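Local coordinates for protein nicastrin (Dictyostelium purpureum, PDB 4R12) that probably serves as an essential subunit of gamma-secretase, the intramembrane protease complex that cleaves Notch receptors and the amyloid precursor protein, at residues A[35-40]-A[174-179]; A[89-94]-A[139-144]. All coordinates share one frame; numbering follows the deposited sequence.

Contact 1. Residues A[35-40]-A[174-179]; sequences GCSSKH and DSFMQG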
ATOM      1  N   GLY A  35     -15.197  -6.831  -6.642  1.00 28.00           N
ATOM      2  CA  GLY A  35     -14.557  -7.999  -6.073  1.00 26.63           C
ATOM      3  C   GLY A  35     -15.498  -9.188  -6.076  1.00 30.61           C
ATOM      4  O   GLY A  35     -16.526  -9.195  -6.771  1.00 28.31           O
ATOM      5  N   CYS A  36     -15.166 -10.190  -5.274  1.00 28.48           N
ATOM      6  CA  CYS A  36     -15.764 -11.508  -5.424  1.00 27.81           C
ATOM      7  C   CYS A  36     -16.274 -12.072  -4.105  1.00 28.96           C
ATOM      8  O   CYS A  36     -15.892 -11.624  -3.026  1.00 28.26           O
ATOM      9  CB  CYS A  36     -14.745 -12.489  -6.007  1.00 28.43           C
ATOM     10  SG  CYS A  36     -13.576 -11.796  -7.202  1.00 30.66           S
ATOM     11  N   SER A  37     -17.117 -13.086  -4.220  1.00 29.67           N
ATOM     12  CA  SER A  37     -17.551 -13.867  -3.082  1.00 31.66           C
ATOM     13  C   SER A  37     -17.939 -15.252  -3.559  1.00 31.10           C
ATOM     14  O   SER A  37     -18.357 -15.423  -4.700  1.00 32.21           O
ATOM     15  CB  SER A  37     -18.736 -13.201  -2.379  1.00 32.50           C
ATOM     16  OG  SER A  37     -19.189 -14.000  -1.300  1.00 32.02           O
ATOM     17  N   SER A  38     -17.784 -16.246  -2.694  1.00 30.06           N
ATOM     18  CA  SER A  38     -18.414 -17.527  -2.957  1.00 31.99           C
ATOM     19  C   SER A  38     -19.872 -17.449  -2.529  1.00 33.25           C
ATOM     20  O   SER A  38     -20.279 -16.519  -1.821  1.00 33.21           O
ATOM     21  CB  SER A  38     -17.699 -18.662  -2.216  1.00 33.66           C
ATOM     22  OG  SER A  38     -17.868 -18.532  -0.819  1.00 33.17           O
ATOM     23  N   LYS A  39     -20.666 -18.412  -2.981  1.00 31.82           N
ATOM     24  CA  LYS A  39     -22.001 -18.577  -2.437  1.00 36.47           C
ATOM     25  C   LYS A  39     -21.873 -19.039  -0.993  1.00 36.42           C
ATOM     26  O   LYS A  39     -20.801 -19.498  -0.552  1.00 34.45           O
ATOM     27  CB  LYS A  39     -22.813 -19.588  -3.256  1.00 35.52           C
ATOM     28  CG  LYS A  39     -23.297 -19.067  -4.610  1.00 38.77           C
ATOM     29  CD  LYS A  39     -24.461 -18.105  -4.447  1.00 38.86           C
ATOM     30  CE  LYS A  39     -25.008 -17.606  -5.790  1.00 41.04           C
ATOM     31  NZ  LYS A  39     -24.669 -18.540  -6.899  1.00 40.53           N
ATOM     32  N   HIS A  40     -22.961 -18.897  -0.250  1.00 35.49           N
ATOM     33  CA  HIS A  40     -23.035 -19.460   1.085  1.00 34.37           C
ATOM     34  C   HIS A  40     -22.796 -20.968   0.980  1.00 35.27           C
ATOM     35  O   HIS A  40     -23.482 -21.648   0.218  1.00 36.31           O
ATOM     36  CB  HIS A  40     -24.396 -19.159   1.721  1.00 38.17           C
ATOM     37  CG  HIS A  40     -24.452 -19.446   3.188  1.00 39.17           C
ATOM     38  ND1 HIS A  40     -25.092 -20.551   3.705  1.00 44.44           N
ATOM     39  CD2 HIS A  40     -23.947 -18.774   4.247  1.00 44.00           C
ATOM     40  CE1 HIS A  40     -24.984 -20.546   5.022  1.00 44.36           C
ATOM     41  NE2 HIS A  40     -24.292 -19.477   5.376  1.00 44.31           N
ATOM     42  N   ASP A 174     -14.062 -21.763  -0.851  1.00 34.66           N
ATOM     43  CA  ASP A 174     -14.837 -21.126   0.213  1.00 37.40           C
ATOM     44  C   ASP A 174     -14.330 -19.715   0.487  1.00 36.88           C
ATOM     45  O   ASP A 174     -13.201 -19.535   0.952  1.00 33.74           O
ATOM     46  CB  ASP A 174     -14.759 -21.937   1.513  1.00 39.38           C
ATOM     47  CG  ASP A 174     -15.197 -23.368   1.337  1.00 42.80           C
ATOM     48  OD1 ASP A 174     -16.246 -23.594   0.706  1.00 43.94           O
ATOM     49  OD2 ASP A 174     -14.489 -24.270   1.835  1.00 45.36           O
ATOM     50  N   SER A 175     -15.162 -18.722   0.201  1.00 35.32           N
ATOM     51  CA  SER A 175     -14.844 -17.339   0.529  1.00 32.44           C
ATOM     52  C   SER A 175     -16.128 -16.539   0.598  1.00 33.53           C
ATOM     53  O   SER A 175     -16.356 -15.638  -0.204  1.00 30.45           O
ATOM     54  CB  SER A 175     -13.873 -16.734  -0.497  1.00 32.27           C
ATOM     55  OG  SER A 175     -14.450 -16.673  -1.792  1.00 32.96           O
ATOM     56  N   PHE A 176     -16.980 -16.882   1.563  1.00 34.76           N
ATOM     57  CA  PHE A 176     -18.263 -16.217   1.700  1.00 33.57           C
ATOM     58  C   PHE A 176     -18.131 -14.841   2.329  1.00 32.51           C
ATOM     59  O   PHE A 176     -17.685 -14.716   3.466  1.00 32.57           O
ATOM     60  CB  PHE A 176     -19.247 -17.037   2.535  1.00 36.85           C
ATOM     61  CG  PHE A 176     -20.572 -16.348   2.711  1.00 36.88           C
ATOM     62  CD1 PHE A 176     -21.446 -16.231   1.638  1.00 37.65           C
ATOM     63  CD2 PHE A 176     -20.927 -15.783   3.925  1.00 36.05           C
ATOM     64  CE1 PHE A 176     -22.658 -15.576   1.778  1.00 37.36           C
ATOM     65  CE2 PHE A 176     -22.149 -15.126   4.078  1.00 38.80           C
ATOM     66  CZ  PHE A 176     -23.010 -15.024   3.003  1.00 36.81           C
ATOM     67  N   MET A 177     -18.540 -13.821   1.577  1.00 33.40           N
ATOM     68  CA  MET A 177     -18.472 -12.435   2.016  1.00 32.18           C
ATOM     69  C   MET A 177     -19.808 -11.995   2.589  1.00 33.91           C
ATOM     70  O   MET A 177     -20.816 -11.969   1.886  1.00 35.98           O
ATOM     71  CB  MET A 177     -18.058 -11.524   0.850  1.00 30.92           C
ATOM     72  CG  MET A 177     -16.698 -11.887   0.245  1.00 31.28           C
ATOM     73  SD  MET A 177     -15.324 -11.475   1.344  1.00 29.18           S
ATOM     74  CE  MET A 177     -14.296 -12.934   1.154  1.00 30.28           C
ATOM     75  N   GLN A 178     -19.822 -11.660   3.872  1.00 35.26           N
ATOM     76  CA  GLN A 178     -21.071 -11.288   4.529  1.00 37.77           C
ATOM     77  C   GLN A 178     -21.631  -9.978   3.998  1.00 37.31           C
ATOM     78  O   GLN A 178     -22.834  -9.820   3.885  1.00 37.30           O
ATOM     79  CB  GLN A 178     -20.882 -11.173   6.035  1.00 38.20           C
ATOM     80  CG  GLN A 178     -20.611 -12.477   6.726  1.00 41.72           C
ATOM     81  CD  GLN A 178     -20.751 -12.339   8.221  1.00 44.55           C
ATOM     82  OE1 GLN A 178     -21.851 -12.465   8.765  1.00 46.77           O
ATOM     83  NE2 GLN A 178     -19.642 -12.057   8.893  1.00 43.77           N
ATOM     84  N   GLY A 179     -20.747  -9.042   3.675  1.00 34.72           N
ATOM     85  CA  GLY A 179     -21.168  -7.743   3.185  1.00 35.43           C
ATOM     86  C   GLY A 179     -21.476  -7.742   1.700  1.00 35.84           C
ATOM     87  O   GLY A 179     -20.796  -8.396   0.906  1.00 35.15           O
TER
HETATM   88  O   HOH W   1     -22.093 -12.458  -0.332  1.00 36.01           O

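Contact 2. Residues A[89-94]-A[139-144]; sequences SKIEGI and FPFPIF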
ATOM      1  N   SER A  89     -23.051 -24.284 -19.253  1.00 67.52           N
ATOM      2  CA  SER A  89     -22.654 -24.694 -17.945  1.00 66.72           C
ATOM      3  C   SER A  89     -22.455 -23.382 -17.254  1.00 63.48           C
ATOM      4  O   SER A  89     -22.362 -22.359 -17.907  1.00 63.33           O
ATOM      5  CB  SER A  89     -21.344 -25.450 -18.047  1.00 64.78           C
ATOM      6  OG  SER A  89     -21.530 -26.704 -18.658  1.00 68.15           O
ATOM      7  N   LYS A  90     -22.432 -23.391 -15.946  1.00 59.87           N
ATOM      8  CA  LYS A  90     -22.249 -22.161 -15.224  1.00 57.80           C
ATOM      9  C   LYS A  90     -20.910 -22.256 -14.558  1.00 54.09           C
ATOM     10  O   LYS A  90     -20.550 -23.298 -14.052  1.00 51.71           O
ATOM     11  CB  LYS A  90     -23.374 -21.937 -14.233  1.00 56.80           C
ATOM     12  CG  LYS A  90     -23.657 -20.484 -13.928  1.00 56.23           C
ATOM     13  CD  LYS A  90     -23.980 -20.304 -12.452  1.00 56.33           C
ATOM     14  CE  LYS A  90     -25.162 -19.374 -12.231  1.00 59.17           C
ATOM     15  NZ  LYS A  90     -24.862 -17.910 -12.288  1.00 56.60           N
ATOM     16  N   ILE A  91     -20.171 -21.164 -14.617  1.00 51.88           N
ATOM     17  CA  ILE A  91     -18.854 -21.099 -14.033  1.00 46.26           C
ATOM     18  C   ILE A  91     -19.012 -20.914 -12.553  1.00 42.45           C
ATOM     19  O   ILE A  91     -19.706 -20.065 -12.139  1.00 43.46           O
ATOM     20  CB  ILE A  91     -18.082 -19.926 -14.619  1.00 45.82           C
ATOM     21  CG1 ILE A  91     -16.729 -19.814 -13.970  1.00 42.55           C
ATOM     22  CG2 ILE A  91     -18.863 -18.652 -14.433  1.00 44.35           C
ATOM     23  CD1 ILE A  91     -15.769 -19.067 -14.842  1.00 43.87           C
ATOM     24  N   GLU A  92     -18.369 -21.738 -11.774  1.00 37.58           N
ATOM     25  CA  GLU A  92     -18.566 -21.726 -10.321  1.00 37.44           C
ATOM     26  C   GLU A  92     -17.383 -21.104  -9.576  1.00 34.70           C
ATOM     27  O   GLU A  92     -17.445 -20.850  -8.375  1.00 33.37           O
ATOM     28  CB  GLU A  92     -18.824 -23.144  -9.815  1.00 40.22           C
ATOM     29  CG  GLU A  92     -20.132 -23.739 -10.321  1.00 44.54           C
ATOM     30  CD  GLU A  92     -21.360 -23.011  -9.788  1.00 45.22           C
ATOM     31  OE1 GLU A  92     -21.226 -22.242  -8.814  1.00 43.16           O
ATOM     32  OE2 GLU A  92     -22.469 -23.214 -10.346  1.00 45.29           O
ATOM     33  N   GLY A  93     -16.305 -20.845 -10.293  1.00 35.87           N
ATOM     34  CA  GLY A  93     -15.156 -20.243  -9.652  1.00 32.44           C
ATOM     35  C   GLY A  93     -13.973 -20.229 -10.579  1.00 32.38           C
ATOM     36  O   GLY A  93     -13.980 -20.896 -11.612  1.00 33.69           O
ATOM     37  N   ILE A  94     -12.954 -19.462 -10.209  1.00 32.79           N
ATOM     38  CA  ILE A  94     -11.725 -19.399 -10.986  1.00 33.94           C
ATOM     39  C   ILE A  94     -10.518 -19.542 -10.069  1.00 30.22           C
ATOM     40  O   ILE A  94     -10.495 -18.987  -8.966  1.00 28.86           O
ATOM     41  CB  ILE A  94     -11.634 -18.076 -11.783  1.00 32.77           C
ATOM     42  CG1 ILE A  94     -12.690 -18.056 -12.888  1.00 32.03           C
ATOM     43  CG2 ILE A  94     -10.247 -17.881 -12.397  1.00 30.55           C
ATOM     44  CD1 ILE A  94     -12.827 -16.713 -13.561  1.00 31.12           C
ATOM     45  N   PHE A 139     -17.959  -9.769  -9.122  1.00 30.49           N
ATOM     46  CA  PHE A 139     -18.021 -11.183  -9.480  1.00 33.46           C
ATOM     47  C   PHE A 139     -18.919 -11.954  -8.515  1.00 32.93           C
ATOM     48  O   PHE A 139     -18.743 -11.856  -7.302  1.00 33.08           O
ATOM     49  CB  PHE A 139     -16.614 -11.803  -9.477  1.00 31.67           C
ATOM     50  CG  PHE A 139     -15.657 -11.133 -10.413  1.00 31.46           C
ATOM     51  CD1 PHE A 139     -14.905 -10.040  -9.998  1.00 30.82           C
ATOM     52  CD2 PHE A 139     -15.509 -11.587 -11.711  1.00 33.81           C
ATOM     53  CE1 PHE A 139     -14.026  -9.413 -10.863  1.00 29.39           C
ATOM     54  CE2 PHE A 139     -14.623 -10.968 -12.580  1.00 30.90           C
ATOM     55  CZ  PHE A 139     -13.885  -9.884 -12.154  1.00 31.19           C
ATOM     56  N   PRO A 140     -19.887 -12.723  -9.052  1.00 35.93           N
ATOM     57  CA  PRO A 140     -20.796 -13.547  -8.244  1.00 37.46           C
ATOM     58  C   PRO A 140     -20.255 -14.946  -7.924  1.00 38.41           C
ATOM     59  O   PRO A 140     -21.000 -15.801  -7.414  1.00 39.15           O
ATOM     60  CB  PRO A 140     -22.044 -13.646  -9.128  1.00 37.51           C
ATOM     61  CG  PRO A 140     -21.490 -13.618 -10.509  1.00 39.37           C
ATOM     62  CD  PRO A 140     -20.309 -12.667 -10.463  1.00 36.21           C
ATOM     63  N   PHE A 141     -18.984 -15.178  -8.233  1.00 34.09           N
ATOM     64  CA  PHE A 141     -18.331 -16.452  -7.965  1.00 33.04           C
ATOM     65  C   PHE A 141     -16.957 -16.155  -7.387  1.00 31.25           C
ATOM     66  O   PHE A 141     -16.423 -15.068  -7.618  1.00 30.59           O
ATOM     67  CB  PHE A 141     -18.217 -17.301  -9.243  1.00 34.69           C
ATOM     68  CG  PHE A 141     -17.578 -16.583 -10.410  1.00 35.21           C
ATOM     69  CD1 PHE A 141     -16.194 -16.452 -10.501  1.00 32.16           C
ATOM     70  CD2 PHE A 141     -18.359 -16.058 -11.429  1.00 36.97           C
ATOM     71  CE1 PHE A 141     -15.619 -15.795 -11.579  1.00 32.44           C
ATOM     72  CE2 PHE A 141     -17.783 -15.410 -12.511  1.00 38.11           C
ATOM     73  CZ  PHE A 141     -16.414 -15.278 -12.586  1.00 35.30           C
ATOM     74  N   PRO A 142     -16.378 -17.104  -6.638  1.00 30.73           N
ATOM     75  CA  PRO A 142     -15.083 -16.804  -6.020  1.00 30.29           C
ATOM     76  C   PRO A 142     -13.916 -16.926  -7.001  1.00 29.38           C
ATOM     77  O   PRO A 142     -13.955 -17.723  -7.951  1.00 27.95           O
ATOM     78  CB  PRO A 142     -14.982 -17.850  -4.913  1.00 30.48           C
ATOM     79  CG  PRO A 142     -15.755 -19.017  -5.450  1.00 31.75           C
ATOM     80  CD  PRO A 142     -16.880 -18.435  -6.251  1.00 31.67           C
ATOM     81  N   ILE A 143     -12.890 -16.114  -6.772  1.00 29.65           N
ATOM     82  CA  ILE A 143     -11.654 -16.210  -7.522  1.00 28.53           C
ATOM     83  C   ILE A 143     -10.493 -16.288  -6.526  1.00 26.84           C
ATOM     84  O   ILE A 143     -10.377 -15.446  -5.628  1.00 26.43           O
ATOM     85  CB  ILE A 143     -11.457 -15.007  -8.494  1.00 27.36           C
ATOM     86  CG1 ILE A 143     -12.714 -14.799  -9.350  1.00 28.67           C
ATOM     87  CG2 ILE A 143     -10.240 -15.229  -9.391  1.00 24.74           C
ATOM     88  CD1 ILE A 143     -12.577 -13.690 -10.407  1.00 28.31           C
ATOM     89  N   PHE A 144      -9.675 -17.329  -6.655  1.00 28.76           N
ATOM     90  CA  PHE A 144      -8.455 -17.468  -5.851  1.00 29.14           C
ATOM     91  C   PHE A 144      -7.214 -17.494  -6.725  1.00 27.46           C
ATOM     92  O   PHE A 144      -7.201 -18.153  -7.773  1.00 27.79           O
ATOM     93  CB  PHE A 144      -8.447 -18.771  -5.034  1.00 31.24           C
ATOM     94  CG  PHE A 144      -9.390 -18.801  -3.858  1.00 32.55           C
ATOM     95  CD1 PHE A 144     -10.716 -18.453  -3.989  1.00 33.34           C
ATOM     96  CD2 PHE A 144      -8.954 -19.269  -2.631  1.00 37.14           C
ATOM     97  CE1 PHE A 144     -11.588 -18.534  -2.906  1.00 33.46           C
ATOM     98  CE2 PHE A 144      -9.823 -19.352  -1.545  1.00 38.14           C
ATOM     99  CZ  PHE A 144     -11.142 -18.980  -1.689  1.00 34.43           C
TER

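Contact 1. Residues A[35-40]-A[174-179]
The carbonyl O of Cys36 rests against CG of Met177, 3.4 Å away, while the cysteine sulfur is tied to Cys24 by a disulfide. Ser37 follows with OG anti to the backbone N (chi1 178°), a turn that sets the hydroxyl before the chain of Met177: OG accepts Met177 N at 3.0 Å, donates to Ser38 O on a lone pair in the carbonyl plane, and takes a weak bond from a water that also donates to Met177 O. Ser38 N reaches Ser175 O at 2.9 Å, coming from above the carbonyl plane, and its OG accepts Ser175 N at 2.9 Å while donating to Lys39 O, so the hydroxyls of Ser37 and Ser38 each accept one N-H across the contact and donate within their own segment; the two short segments differ in direction by 105°. His40 closes the row with an edge-to-face stack: its CD2 lies 4.0 Å above the plane of the Phe176 ring, over the centre, with the ring planes at 86°. The contact joins the loop between strands 33-34 and 43-50 to the loop between strand 169-174 and helix 183-189; strand 21-29 covers Met177, and strand 143-146 meets Cys36 and Ser175.

Contact 2. Residues A[89-94]-A[139-144]
The ring of Phe141 packs between Ile91 and Ile94, two residues of strand 90-96, which lies between strands 67-72 and 143-146 and runs parallel to both. CD1 of Ile94 comes to 3.5 Å from CE1 of Phe141, and CG2 of Ile91 approaches the other long side of the ring, 3.9 Å from CE2; both meet it obliquely. The ring reaches this place because CG sits between the backbone N and the carbonyl carbon (chi1 53°), which folds it over the strand, with CD1 near the CA of Gly93. With the ring of Phe141 cut back to an alanine, CD1 of Ile94 and CG2 of Ile91 would probably lose their shared partner and a gap would open beside the strand.

Further along, Ile94 and Ile143 form a parallel beta bridge and lie side by side on one face of the sheet, Ile94 CB standing 4.0 Å from Ile143 CG2. Pro142, between Phe141 and Ile143, lies just before the bridge, its CD 3.3 Å from Glu92 O.

The polar edge is entirely backbone. Ile94 N donates to Pro142 O at 3.0 Å, in the carbonyl plane, and Phe144 N donates to Ile94 O at 3.0 Å, nearly in line with the carbonyl bond. Ile94 thus uses both its N-H and its C=O toward the other strand, the pattern of a parallel bridge: one residue bonds to both neighbours of the other, here Pro142 and Phe144. Ile143 CA also lies 3.3 Å from Ile94 O, and Gly93 CA makes the like contact to Pro142 O.

With side chains that meet only through carbon, the contact owes its register to two backbone bonds, while the apolar packing of Phe141 extends the attachment back along strand 90-96 beyond the bridge.

How the contacts relate
Both contacts belong to the small lobe of nicastrin, with centres 11 Å apart. Along the chain contact 2 is nested inside contact 1: 35-40 comes first, then 89-94 and 139-144, and 174-179 last, so the loop that contact 1 closes contains the parallel strand pair 90-96 and 143-146. They also touch directly. Gly35 O probably accepts a hydrogen bond from Phe139 N at 2.8 Å, and Ser175 packs on Pro142, with Ser175 OG 3.4 Å from Pro142 CB. The approach to strand 143-146 is therefore bordered by both loops of contact 1, which brings chain-distant parts of the lobe together around one sheet region.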